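Local structure of ABC transporter, substrate-binding protein (Clostridium perfringens, 4EDP) at residues A[70-75]-A[91-96]; A[143-148]-A[252-257]; A[171-176]-A[344-349]; A[260-265]-A[325-330]. The protein probably captures a small solute outside the cell membrane and hands it to the membrane-spanning part of an ABC importer. All coordinates share one frame; numbering follows the deposited sequence.

Contact 1. Residues A[70-75]-A[91-96]. With ACT (acetate ion), chain E.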
loop_
_atom_site.group_PDB
_atom_site.type_symbol
_atom_site.label_atom_id
_atom_site.label_comp_id
_atom_site.label_asym_id
_atom_site.label_seq_id
_atom_site.Cartn_x
_atom_site.Cartn_y
_atom_site.Cartn_z
ATOM N N GLY A 70 7.747 11.179 11.240
ATOM C CA GLY A 70 6.453 11.845 11.093
ATOM C C GLY A 70 5.613 11.060 10.105
ATOM O O GLY A 70 6.069 10.043 9.574
ATOM N N ASN A 71 4.387 11.504 9.851
ATOM C CA ASN A 71 3.527 10.788 8.897
ATOM C C ASN A 71 3.855 11.182 7.449
ATOM O O ASN A 71 4.608 12.126 7.211
ATOM C CB ASN A 71 2.032 10.965 9.241
ATOM C CG ASN A 71 1.554 12.404 9.144
ATOM O OD1 ASN A 71 1.889 13.129 8.212
ATOM N ND2 ASN A 71 0.724 12.811 10.101
ATOM N N ASN A 72 3.310 10.449 6.482
ATOM C CA ASN A 72 3.564 10.741 5.066
ATOM C C ASN A 72 3.442 12.205 4.694
ATOM O O ASN A 72 4.374 12.818 4.165
ATOM C CB ASN A 72 2.560 9.993 4.174
ATOM C CG ASN A 72 2.901 8.538 3.975
ATOM O OD1 ASN A 72 3.926 8.203 3.368
ATOM N ND2 ASN A 72 1.989 7.656 4.390
ATOM N N SER A 73 2.279 12.764 4.995
ATOM C CA SER A 73 1.961 14.118 4.601
ATOM C C SER A 73 2.838 15.196 5.216
ATOM O O SER A 73 3.306 16.096 4.508
ATOM C CB SER A 73 0.485 14.399 4.875
ATOM O OG SER A 73 0.167 15.724 4.501
ATOM N N GLU A 74 3.086 15.104 6.515
ATOM C CA GLU A 74 3.896 16.118 7.159
ATOM C C GLU A 74 5.347 16.048 6.707
ATOM O O GLU A 74 5.971 17.076 6.512
ATOM C CB GLU A 74 3.755 16.070 8.684
ATOM C CG GLU A 74 4.174 14.799 9.370
ATOM C CD GLU A 74 3.671 14.746 10.821
ATOM O OE1 GLU A 74 3.776 13.684 11.468
ATOM O OE2 GLU A 74 3.142 15.767 11.307
ATOM N N ARG A 75 5.887 14.848 6.552
ATOM C CA ARG A 75 7.260 14.710 6.083
ATOM C C ARG A 75 7.388 15.228 4.649
ATOM O O ARG A 75 8.314 15.975 4.341
ATOM C CB ARG A 75 7.744 13.262 6.202
ATOM C CG ARG A 75 7.860 12.827 7.648
ATOM C CD ARG A 75 8.453 11.453 7.849
ATOM N NE ARG A 75 7.620 10.362 7.337
ATOM C CZ ARG A 75 7.821 9.737 6.187
ATOM N NH1 ARG A 75 7.011 8.748 5.828
ATOM N NH2 ARG A 75 8.833 10.082 5.405
ATOM N N TYR A 91 11.311 7.492 2.927
ATOM C CA TYR A 91 10.340 6.386 2.905
ATOM C C TYR A 91 8.925 6.992 2.839
ATOM O O TYR A 91 8.564 7.816 3.681
ATOM C CB TYR A 91 10.414 5.546 4.188
ATOM C CG TYR A 91 11.504 4.505 4.343
ATOM C CD1 TYR A 91 12.804 4.852 4.663
ATOM C CD2 TYR A 91 11.200 3.152 4.258
ATOM C CE1 TYR A 91 13.786 3.870 4.851
ATOM C CE2 TYR A 91 12.162 2.179 4.438
ATOM C CZ TYR A 91 13.458 2.544 4.736
ATOM O OH TYR A 91 14.405 1.577 4.930
ATOM N N LEU A 92 8.128 6.597 1.848
ATOM C CA LEU A 92 6.744 7.062 1.712
ATOM C C LEU A 92 5.872 6.009 1.053
ATOM O O LEU A 92 6.361 5.105 0.364
ATOM C CB LEU A 92 6.648 8.317 0.810
ATOM C CG LEU A 92 7.271 9.651 1.265
ATOM C CD1 LEU A 92 7.408 10.640 0.094
ATOM C CD2 LEU A 92 6.447 10.226 2.408
ATOM N N ALA A 93 4.569 6.120 1.288
ATOM C CA ALA A 93 3.608 5.318 0.560
ATOM C C ALA A 93 3.756 5.809 -0.892
ATOM O O ALA A 93 4.022 6.993 -1.134
ATOM C CB ALA A 93 2.190 5.558 1.072
ATOM N N GLU A 94 3.600 4.917 -1.862
ATOM C CA GLU A 94 3.793 5.303 -3.264
ATOM C C GLU A 94 2.977 6.544 -3.687
ATOM O O GLU A 94 3.481 7.388 -4.445
ATOM C CB GLU A 94 3.475 4.123 -4.199
ATOM C CG GLU A 94 3.836 4.446 -5.634
ATOM C CD GLU A 94 3.432 3.401 -6.645
ATOM O OE1 GLU A 94 2.710 2.445 -6.286
ATOM O OE2 GLU A 94 3.829 3.576 -7.820
ATOM N N SER A 95 1.732 6.660 -3.212
ATOM C CA SER A 95 0.872 7.804 -3.584
ATOM C C SER A 95 1.539 9.130 -3.236
ATOM O O SER A 95 1.444 10.091 -3.998
ATOM C CB SER A 95 -0.503 7.735 -2.916
ATOM O OG SER A 95 -0.399 7.872 -1.513
ATOM N N PHE A 96 2.205 9.174 -2.088
ATOM C CA PHE A 96 2.919 10.363 -1.644
ATOM C C PHE A 96 4.262 10.472 -2.350
ATOM O O PHE A 96 4.678 11.574 -2.715
ATOM C CB PHE A 96 3.130 10.348 -0.122
ATOM C CG PHE A 96 1.873 10.572 0.657
ATOM C CD1 PHE A 96 1.469 11.858 0.980
ATOM C CD2 PHE A 96 1.091 9.515 1.069
ATOM C CE1 PHE A 96 0.306 12.080 1.696
ATOM C CE2 PHE A 96 -0.067 9.735 1.773
ATOM C CZ PHE A 96 -0.460 11.019 2.090
HETATM C C ACT E . 12.538 -1.354 5.662
HETATM O O ACT E . 13.548 -0.913 5.046
HETATM O OXT ACT E . 12.123 -2.491 5.315
HETATM C CH3 ACT E . 11.859 -0.587 6.759
#
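N72 lies flat on F96 where two strand-to-helix turns of the solute-binding-protein fold meet: 70-75 opens helix 72-81, and 91-96 runs from strand 89-93 into helix 94-103. N72 CB sits over the ring centre, a CH-pi contact 3.5 Å from the F96 centroid. CG follows over ring atom CD2, and the amide stacks on the ring with the two planes 3° apart. With CG anti to the carbonyl carbon (chi1 -79°), the amide reaches across to the strand end. There OD1 receives the N-H of A93, the N-cap residue of helix 94-103, in a nearly straight bond (170°) of 3.0 Å between N72 OD1 and A93 N; it also touches L92 CD2. ND2 remains near the ring and A93 CB. The start of helix 72-81 is closed by a capping box, in which N71 OD1 takes E74 N and E74 OE1 takes N71 N. R75 meets Y91 O end-on in its guanidinium plane, through NH1 and NH2, while NE turns back to G70 O and W42 offers a cation-pi partner. The ring of Y91 leads away, and its OH donates to O of an acetate, probably from the crystallisation liquor, at 2.6 Å.

Contact 2. Residues A[143-148]-A[252-257]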
loop_
_atom_site.group_PDB
_atom_site.type_symbol
_atom_site.label_atom_id
_atom_site.label_comp_id
_atom_site.label_asym_id
_atom_site.label_seq_id
_atom_site.Cartn_x
_atom_site.Cartn_y
_atom_site.Cartn_z
ATOM N N ILE A 143 -11.738 -9.386 0.065
ATOM C CA ILE A 143 -13.091 -9.195 0.577
ATOM C C ILE A 143 -13.175 -10.062 1.844
ATOM O O ILE A 143 -13.158 -11.301 1.787
ATOM C CB ILE A 143 -14.186 -9.640 -0.396
ATOM C CG1 ILE A 143 -14.027 -8.947 -1.761
ATOM C CG2 ILE A 143 -15.568 -9.331 0.226
ATOM C CD1 ILE A 143 -15.010 -9.449 -2.832
ATOM N N VAL A 144 -13.220 -9.414 2.993
ATOM C CA VAL A 144 -13.355 -10.121 4.258
ATOM C C VAL A 144 -14.832 -10.397 4.386
ATOM O O VAL A 144 -15.650 -9.466 4.321
ATOM C CB VAL A 144 -12.831 -9.282 5.427
ATOM C CG1 VAL A 144 -13.005 -10.056 6.784
ATOM C CG2 VAL A 144 -11.383 -8.924 5.160
ATOM N N VAL A 145 -15.181 -11.672 4.553
ATOM C CA VAL A 145 -16.560 -12.108 4.577
ATOM C C VAL A 145 -16.921 -12.979 5.760
ATOM O O VAL A 145 -16.130 -13.825 6.175
ATOM C CB VAL A 145 -16.858 -12.975 3.289
ATOM C CG1 VAL A 145 -18.309 -13.519 3.303
ATOM C CG2 VAL A 145 -16.596 -12.183 2.011
ATOM N N ASP A 146 -18.107 -12.753 6.327
ATOM C CA ASP A 146 -18.641 -13.607 7.406
ATOM C C ASP A 146 -19.488 -14.642 6.654
ATOM O O ASP A 146 -20.586 -14.333 6.211
ATOM C CB ASP A 146 -19.526 -12.815 8.368
ATOM C CG ASP A 146 -20.238 -13.701 9.372
ATOM O OD1 ASP A 146 -19.969 -14.924 9.413
ATOM O OD2 ASP A 146 -21.102 -13.173 10.111
ATOM N N PRO A 147 -18.974 -15.865 6.497
ATOM C CA PRO A 147 -19.676 -16.860 5.699
ATOM C C PRO A 147 -20.960 -17.384 6.336
ATOM O O PRO A 147 -21.808 -17.925 5.629
ATOM C CB PRO A 147 -18.625 -17.972 5.538
ATOM C CG PRO A 147 -17.788 -17.862 6.759
ATOM C CD PRO A 147 -17.740 -16.405 7.099
ATOM N N SER A 148 -21.143 -17.152 7.635
ATOM C CA SER A 148 -22.338 -17.633 8.321
ATOM C C SER A 148 -23.614 -16.899 7.923
ATOM O O SER A 148 -24.705 -17.332 8.287
ATOM C CB SER A 148 -22.157 -17.578 9.841
ATOM O OG SER A 148 -22.061 -16.248 10.295
ATOM N N ILE A 252 -13.556 -15.117 6.576
ATOM C CA ILE A 252 -12.671 -15.595 5.521
ATOM C C ILE A 252 -12.235 -14.412 4.647
ATOM O O ILE A 252 -12.892 -13.356 4.609
ATOM C CB ILE A 252 -13.368 -16.698 4.652
ATOM C CG1 ILE A 252 -14.563 -16.143 3.879
ATOM C CG2 ILE A 252 -13.798 -17.860 5.552
ATOM C CD1 ILE A 252 -15.250 -17.188 2.957
ATOM N N ASN A 253 -11.116 -14.600 3.947
ATOM C CA ASN A 253 -10.550 -13.595 3.070
ATOM C C ASN A 253 -10.648 -14.082 1.637
ATOM O O ASN A 253 -9.879 -14.954 1.198
ATOM C CB ASN A 253 -9.091 -13.372 3.451
ATOM C CG ASN A 253 -8.462 -12.218 2.736
ATOM O OD1 ASN A 253 -9.108 -11.214 2.437
ATOM N ND2 ASN A 253 -7.149 -12.333 2.488
ATOM N N VAL A 254 -11.601 -13.522 0.923
ATOM C CA VAL A 254 -11.861 -13.886 -0.462
ATOM C C VAL A 254 -11.029 -13.010 -1.399
ATOM O O VAL A 254 -11.064 -11.779 -1.300
ATOM C CB VAL A 254 -13.388 -13.746 -0.802
ATOM C CG1 VAL A 254 -13.642 -13.923 -2.281
ATOM C CG2 VAL A 254 -14.233 -14.736 0.025
ATOM N N ILE A 255 -10.259 -13.652 -2.290
ATOM C CA ILE A 255 -9.473 -12.937 -3.298
ATOM C C ILE A 255 -10.121 -13.265 -4.637
ATOM O O ILE A 255 -10.116 -14.422 -5.054
ATOM C CB ILE A 255 -8.000 -13.382 -3.316
ATOM C CG1 ILE A 255 -7.352 -13.177 -1.945
ATOM C CG2 ILE A 255 -7.201 -12.639 -4.427
ATOM C CD1 ILE A 255 -7.391 -11.757 -1.431
ATOM N N PRO A 256 -10.715 -12.267 -5.309
ATOM C CA PRO A 256 -11.337 -12.596 -6.578
ATOM C C PRO A 256 -10.355 -13.182 -7.588
ATOM O O PRO A 256 -9.185 -12.841 -7.586
ATOM C CB PRO A 256 -11.878 -11.244 -7.063
ATOM C CG PRO A 256 -12.211 -10.518 -5.800
ATOM C CD PRO A 256 -11.058 -10.902 -4.877
ATOM N N GLU A 257 -10.857 -14.046 -8.453
ATOM C CA GLU A 257 -10.039 -14.649 -9.494
ATOM C C GLU A 257 -9.462 -13.622 -10.460
ATOM O O GLU A 257 -8.410 -13.840 -11.076
ATOM C CB GLU A 257 -10.860 -15.685 -10.268
ATOM C CG GLU A 257 -11.078 -16.956 -9.482
ATOM C CD GLU A 257 -11.513 -18.125 -10.346
ATOM O OE1 GLU A 257 -11.915 -17.889 -11.511
ATOM O OE2 GLU A 257 -11.439 -19.286 -9.863
#
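I143 and V254 face each other in an antiparallel pairing that adds the short strand 252-254 to the end of strand 135-145, part of the mixed sheet of this solute-binding fold. They form a hydrogen-bonded pair: I143 N meets V254 O at 2.8 Å in an essentially straight bond (179°), and V254 N returns the bond to I143 O. V145 and I252 repeat the pattern two residues on, with V145 N 2.8 Å from I252 O. Between them V144 and N253 form the non-hydrogen-bonded pair, where V144 CA comes close enough to I252 O for a C-H...O contact.

The packing is firm around I143, V145 and I252. On the face that I143 and V145 share with V254 and I252, V145 CG2 meets V254 CG2 at 4.0 Å. I252 CG1, between the backbone N and the carbonyl carbon (chi1 65°), lies against V145 CB, although the outer side of I252 is exposed. I143 CD1 reaches P256 CG at 4.2 Å, and both residues pack against W156, which belongs to a loop, while V144 on the reverse face lies against F241 and I244 of helix 238-247. The loose end is at P147, whose single touch is P147 CG to I252 CG2 at 4.2 Å. Around P147 the chain turns away from strand 252-254. Just before it D146, whose backbone bonds to V232, makes an Asx turn, its OD1 taking S148 N from above the carboxylate plane and, from the same face, S148 OG at 2.6 Å.

Contact 3. Residues A[171-176]-A[344-349]; sequences PDITTT and NNWNRI
OD2 of D172, on the carboxylate that reaches across to W346, is gripped by several groups. T174 OG1 donates to its anti lone pair, 2.9 Å from D172 OD2, and T174 N adds a weak bond. A water donates to it as well, 2.8 Å from D172 OD2, and spends its other hydrogen on N347 OD1, so that the loop and helix 332-350 are joined through solvent. The second oxygen is turned to the indole nitrogen: W346 NE1 lies 2.8 Å from D172 OD1, but the N-H is bent to 127° and the bond is weak, the carboxylate standing 77° from the ring plane. T215 OG1 gives the same oxygen another weak bond.

Beside this polar patch the contact is apolar. I173 CB rests over one face of the indole, 3.6 Å from the centroid of the five-membered ring of W346, and I173 CG2 extends to W346 CD1 at 3.5 Å. With CG anti to its backbone N (chi1 -179°), W346 throws the indole outward from helix 332-350 and against the isoleucine, between the loop and L205 and M181 of two further helices. The loop keeps its shape through a type I turn from D172 to T175, whose T175 N and T175 OG1 both bond to D172 O. P171 O, 3.3 Å from W346 CZ2, is buried here with no hydrogen-bond partner. The cluster of donors round D172 would favour the ionised carboxylate, whereas the weak indole bond is consistent with the CH-pi and apolar contact with I173 contributing much of the fit.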
loop_
_atom_site.group_PDB
_atom_site.type_symbol
_atom_site.label_atom_id
_atom_site.label_comp_id
_atom_site.label_asym_id
_atom_site.label_seq_id
_atom_site.Cartn_x
_atom_site.Cartn_y
_atom_site.Cartn_z
ATOM N N PRO A 171 -13.407 1.079 1.892
ATOM C CA PRO A 171 -12.476 2.105 2.308
ATOM C C PRO A 171 -12.810 3.451 1.697
ATOM O O PRO A 171 -13.240 3.526 0.530
ATOM C CB PRO A 171 -11.131 1.597 1.763
ATOM C CG PRO A 171 -11.494 0.800 0.592
ATOM C CD PRO A 171 -12.767 0.095 1.003
ATOM N N ASP A 172 -12.616 4.515 2.468
ATOM C CA ASP A 172 -12.908 5.845 1.971
ATOM C C ASP A 172 -11.873 6.247 0.926
ATOM O O ASP A 172 -10.744 5.724 0.903
ATOM C CB ASP A 172 -12.901 6.868 3.103
ATOM C CG ASP A 172 -13.441 8.206 2.659
ATOM O OD1 ASP A 172 -14.576 8.244 2.137
ATOM O OD2 ASP A 172 -12.721 9.207 2.822
ATOM N N ILE A 173 -12.262 7.173 0.064
ATOM C CA ILE A 173 -11.385 7.656 -1.008
ATOM C C ILE A 173 -10.055 8.206 -0.503
ATOM O O ILE A 173 -9.043 8.113 -1.212
ATOM C CB ILE A 173 -12.106 8.722 -1.865
ATOM C CG1 ILE A 173 -11.315 9.025 -3.143
ATOM C CG2 ILE A 173 -12.386 9.987 -1.039
ATOM C CD1 ILE A 173 -11.117 7.772 -4.082
ATOM N N THR A 174 -10.036 8.750 0.715
ATOM C CA THR A 174 -8.821 9.335 1.294
ATOM C C THR A 174 -7.848 8.339 1.942
ATOM O O THR A 174 -6.794 8.737 2.431
ATOM C CB THR A 174 -9.188 10.407 2.368
ATOM O OG1 THR A 174 -9.938 9.798 3.428
ATOM C CG2 THR A 174 -10.010 11.522 1.749
ATOM N N THR A 175 -8.194 7.058 1.929
ATOM C CA THR A 175 -7.377 6.009 2.543
ATOM C C THR A 175 -6.510 5.353 1.488
ATOM O O THR A 175 -6.703 5.559 0.287
ATOM C CB THR A 175 -8.246 4.893 3.160
ATOM O OG1 THR A 175 -8.924 4.186 2.114
ATOM C CG2 THR A 175 -9.263 5.471 4.174
ATOM N N THR A 176 -5.565 4.545 1.938
ATOM C CA THR A 176 -4.659 3.855 1.019
ATOM C C THR A 176 -5.349 3.153 -0.126
ATOM O O THR A 176 -4.910 3.247 -1.276
ATOM C CB THR A 176 -3.838 2.817 1.781
ATOM O OG1 THR A 176 -3.130 3.488 2.819
ATOM C CG2 THR A 176 -2.856 2.093 0.840
ATOM N N ASN A 344 -13.983 14.757 -4.937
ATOM C CA ASN A 344 -15.234 15.501 -5.086
ATOM C C ASN A 344 -16.383 14.568 -5.464
ATOM O O ASN A 344 -17.437 14.577 -4.825
ATOM C CB ASN A 344 -15.097 16.613 -6.132
ATOM C CG ASN A 344 -14.269 17.784 -5.644
ATOM O OD1 ASN A 344 -13.865 17.828 -4.483
ATOM N ND2 ASN A 344 -14.036 18.757 -6.522
ATOM N N ASN A 345 -16.171 13.760 -6.493
ATOM C CA ASN A 345 -17.189 12.800 -6.957
ATOM C C ASN A 345 -17.595 11.807 -5.867
ATOM O O ASN A 345 -18.781 11.516 -5.679
ATOM C CB ASN A 345 -16.671 11.985 -8.138
ATOM C CG ASN A 345 -16.706 12.738 -9.460
ATOM O OD1 ASN A 345 -17.436 13.717 -9.621
ATOM N ND2 ASN A 345 -15.944 12.241 -10.437
ATOM N N TRP A 346 -16.597 11.286 -5.162
ATOM C CA TRP A 346 -16.815 10.294 -4.102
ATOM C C TRP A 346 -17.667 10.869 -2.989
ATOM O O TRP A 346 -18.671 10.275 -2.597
ATOM C CB TRP A 346 -15.473 9.854 -3.527
ATOM C CG TRP A 346 -15.555 8.815 -2.441
ATOM C CD1 TRP A 346 -15.792 9.030 -1.105
ATOM C CD2 TRP A 346 -15.343 7.399 -2.588
ATOM N NE1 TRP A 346 -15.751 7.836 -0.426
ATOM C CE2 TRP A 346 -15.468 6.823 -1.310
ATOM C CE3 TRP A 346 -15.038 6.572 -3.677
ATOM C CZ2 TRP A 346 -15.328 5.455 -1.096
ATOM C CZ3 TRP A 346 -14.895 5.214 -3.471
ATOM C CH2 TRP A 346 -15.042 4.662 -2.184
ATOM N N ASN A 347 -17.257 12.025 -2.477
ATOM C CA ASN A 347 -17.992 12.678 -1.407
ATOM C C ASN A 347 -19.419 13.044 -1.819
ATOM O O ASN A 347 -20.340 12.909 -1.030
ATOM C CB ASN A 347 -17.228 13.905 -0.895
ATOM C CG ASN A 347 -15.951 13.531 -0.143
ATOM O OD1 ASN A 347 -15.819 12.408 0.344
ATOM N ND2 ASN A 347 -15.025 14.475 -0.023
ATOM N N ARG A 348 -19.594 13.512 -3.049
ATOM C CA ARG A 348 -20.916 13.854 -3.558
ATOM C C ARG A 348 -21.809 12.619 -3.544
ATOM O O ARG A 348 -22.979 12.687 -3.173
ATOM C CB ARG A 348 -20.796 14.413 -4.980
ATOM C CG ARG A 348 -22.115 14.691 -5.699
ATOM C CD ARG A 348 -21.857 15.300 -7.074
ATOM N NE ARG A 348 -20.989 14.458 -7.896
ATOM C CZ ARG A 348 -21.408 13.443 -8.650
ATOM N NH1 ARG A 348 -22.698 13.127 -8.704
ATOM N NH2 ARG A 348 -20.532 12.730 -9.351
ATOM N N ILE A 349 -21.237 11.482 -3.924
ATOM C CA ILE A 349 -21.966 10.217 -3.985
ATOM C C ILE A 349 -22.199 9.504 -2.673
ATOM O O ILE A 349 -23.307 9.049 -2.397
ATOM C CB ILE A 349 -21.205 9.181 -4.835
ATOM C CG1 ILE A 349 -21.317 9.517 -6.309
ATOM C CG2 ILE A 349 -21.781 7.805 -4.611
ATOM C CD1 ILE A 349 -20.561 8.537 -7.183
HETATM O O HOH W 1 -13.941 11.653 2.212
#

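Contact 4. Residues A[260-265]-A[325-330]; sequences TYLNFN and DNAKVI
T260 and L262 hold K328 by two backbone bonds, a single beta bridge centred on Y261 and K328. K328 N donates to T260 O at 2.8 Å, and K328 O takes the N-H of L262 at 3.0 Å between L262 N and K328 O. A water bridges the backbones farther along, donating to L262 O and accepting from I330 N. Next to the bridge A327 CB wedges between two side chains, 3.5 Å from T260 CG2 and only 3.4 Å from L262 CG, closer than carbons normally pack. K328 CB stands over one face of the Y261 ring, 4.2 Å from its centroid, and the chain, extended beyond CG, runs on until CD lies beside the tyrosine OH. I330 CG1 comes to the edge of the same ring. V329 CG1 touches the edge of F264 at CZ, 3.8 Å away.

A second shell probably positions these groups. E187 takes both polar ends, its OE1 in a salt bridge with K328 NZ and its OE2 bonded to Y261 OH, which would hold the lysine chain across the ring. T260 OG1 is bound to I141 O. The segment 325-330 thus links helices 322-325 and 332-350 along residues 260-262, next to strand 262-269, with Y261 against helix 178-189, and F264 between strand 135-145 and helix 125-130.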
loop_
_atom_site.group_PDB
_atom_site.type_symbol
_atom_site.label_atom_id
_atom_site.label_comp_id
_atom_site.label_asym_id
_atom_site.label_seq_id
_atom_site.Cartn_x
_atom_site.Cartn_y
_atom_site.Cartn_z
ATOM N N THR A 260 -6.422 -9.297 -6.994
ATOM C CA THR A 260 -6.434 -8.292 -5.942
ATOM C C THR A 260 -5.680 -7.056 -6.456
ATOM O O THR A 260 -5.204 -7.027 -7.609
ATOM C CB THR A 260 -5.685 -8.780 -4.663
ATOM O OG1 THR A 260 -5.838 -7.810 -3.607
ATOM C CG2 THR A 260 -4.234 -8.953 -4.936
ATOM N N TYR A 261 -5.672 -6.002 -5.638
ATOM C CA TYR A 261 -4.950 -4.768 -5.918
ATOM C C TYR A 261 -3.861 -4.598 -4.872
ATOM O O TYR A 261 -4.087 -4.809 -3.676
ATOM C CB TYR A 261 -5.875 -3.543 -5.875
ATOM C CG TYR A 261 -6.758 -3.435 -7.089
ATOM C CD1 TYR A 261 -7.897 -4.214 -7.214
ATOM C CD2 TYR A 261 -6.455 -2.541 -8.109
ATOM C CE1 TYR A 261 -8.703 -4.127 -8.338
ATOM C CE2 TYR A 261 -7.258 -2.443 -9.241
ATOM C CZ TYR A 261 -8.376 -3.228 -9.343
ATOM O OH TYR A 261 -9.184 -3.152 -10.444
ATOM N N LEU A 262 -2.660 -4.267 -5.336
ATOM C CA LEU A 262 -1.547 -4.041 -4.446
ATOM C C LEU A 262 -1.296 -2.563 -4.235
ATOM O O LEU A 262 -1.706 -1.724 -5.050
ATOM C CB LEU A 262 -0.255 -4.596 -5.060
ATOM C CG LEU A 262 -0.262 -6.049 -5.518
ATOM C CD1 LEU A 262 1.106 -6.430 -6.119
ATOM C CD2 LEU A 262 -0.665 -6.953 -4.373
ATOM N N ASN A 263 -0.657 -2.251 -3.115
ATOM C CA ASN A 263 -0.141 -0.903 -2.868
ATOM C C ASN A 263 1.291 -1.118 -2.347
ATOM O O ASN A 263 1.600 -2.182 -1.797
ATOM C CB ASN A 263 -1.007 -0.036 -1.967
ATOM C CG ASN A 263 -1.135 -0.562 -0.577
ATOM O OD1 ASN A 263 -0.279 -0.312 0.285
ATOM N ND2 ASN A 263 -2.254 -1.232 -0.310
ATOM N N PHE A 264 2.152 -0.137 -2.579
ATOM C CA PHE A 264 3.563 -0.220 -2.195
ATOM C C PHE A 264 4.020 0.962 -1.357
ATOM O O PHE A 264 3.426 2.038 -1.424
ATOM C CB PHE A 264 4.437 -0.152 -3.470
ATOM C CG PHE A 264 4.112 -1.207 -4.519
ATOM C CD1 PHE A 264 4.444 -2.528 -4.316
ATOM C CD2 PHE A 264 3.504 -0.862 -5.703
ATOM C CE1 PHE A 264 4.149 -3.506 -5.259
ATOM C CE2 PHE A 264 3.214 -1.839 -6.650
ATOM C CZ PHE A 264 3.523 -3.159 -6.417
ATOM N N ASN A 265 5.092 0.754 -0.590
ATOM C CA ASN A 265 5.798 1.832 0.074
ATOM C C ASN A 265 7.142 1.801 -0.652
ATOM O O ASN A 265 7.658 0.728 -0.967
ATOM C CB ASN A 265 5.975 1.629 1.577
ATOM C CG ASN A 265 4.653 1.658 2.321
ATOM O OD1 ASN A 265 3.674 2.248 1.849
ATOM N ND2 ASN A 265 4.629 1.056 3.492
ATOM N N ASP A 325 1.202 -12.666 -7.983
ATOM C CA ASP A 325 1.364 -12.922 -9.433
ATOM C C ASP A 325 0.151 -12.483 -10.274
ATOM O O ASP A 325 0.297 -12.068 -11.440
ATOM C CB ASP A 325 1.579 -14.421 -9.712
ATOM C CG ASP A 325 2.665 -15.078 -8.830
ATOM O OD1 ASP A 325 3.398 -14.378 -8.096
ATOM O OD2 ASP A 325 2.759 -16.331 -8.863
ATOM N N ASN A 326 -1.042 -12.587 -9.687
ATOM C CA ASN A 326 -2.269 -12.272 -10.402
ATOM C C ASN A 326 -2.836 -10.876 -10.065
ATOM O O ASN A 326 -3.914 -10.493 -10.544
ATOM C CB ASN A 326 -3.315 -13.318 -10.034
ATOM C CG ASN A 326 -4.473 -13.331 -11.000
ATOM O OD1 ASN A 326 -4.273 -13.276 -12.210
ATOM N ND2 ASN A 326 -5.687 -13.446 -10.480
ATOM N N ALA A 327 -2.111 -10.125 -9.234
ATOM C CA ALA A 327 -2.581 -8.823 -8.775
ATOM C C ALA A 327 -2.449 -7.711 -9.785
ATOM O O ALA A 327 -1.682 -7.800 -10.741
ATOM C CB ALA A 327 -1.838 -8.399 -7.483
ATOM N N LYS A 328 -3.215 -6.662 -9.522
ATOM C CA LYS A 328 -3.238 -5.452 -10.311
ATOM C C LYS A 328 -2.535 -4.337 -9.552
ATOM O O LYS A 328 -2.551 -4.309 -8.314
ATOM C CB LYS A 328 -4.675 -5.084 -10.620
ATOM C CG LYS A 328 -5.309 -6.093 -11.570
ATOM C CD LYS A 328 -6.752 -5.859 -11.880
ATOM C CE LYS A 328 -7.201 -7.040 -12.764
ATOM N NZ LYS A 328 -8.623 -7.187 -12.987
ATOM N N VAL A 329 -1.853 -3.455 -10.284
ATOM C CA VAL A 329 -1.185 -2.310 -9.661
ATOM C C VAL A 329 -1.816 -1.013 -10.172
ATOM O O VAL A 329 -2.370 -0.967 -11.270
ATOM C CB VAL A 329 0.335 -2.284 -9.903
ATOM C CG1 VAL A 329 1.006 -3.560 -9.285
ATOM C CG2 VAL A 329 0.639 -2.170 -11.367
ATOM N N ILE A 330 -1.711 0.035 -9.376
ATOM C CA ILE A 330 -2.289 1.333 -9.725
ATOM C C ILE A 330 -1.235 2.311 -10.229
ATOM O O ILE A 330 -0.130 2.349 -9.710
ATOM C CB ILE A 330 -3.035 1.916 -8.525
ATOM C CG1 ILE A 330 -4.264 1.035 -8.219
ATOM C CG2 ILE A 330 -3.495 3.346 -8.792
ATOM C CD1 ILE A 330 -5.041 1.493 -7.033
HETATM O O HOH W 2 -0.366 -0.449 -7.058
#

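How the contacts relate
Strand 262-269 ties the set together: in the sheet it neighbours strand 89-93 of contact 1 and strand 135-145 of contact 2. Contact 4, whose centre lies about 8 Å from that of the chain, touches contact 1 through E94 N and F264 O, 2.9 Å apart. Its touch with contact 2 is a probable hydrogen bond between loops, N326 ND2 to E257 O at 2.8 Å. Contacts 1 and 2 lie on opposite sides of the chain's centre, about 30 Å between their own centres. Contact 3 meets contact 4 where T176 CG2 packs on N263 CG. Acetates near Y91 and I330 may mark the probable solute pocket, although they most likely came from the crystallisation liquor.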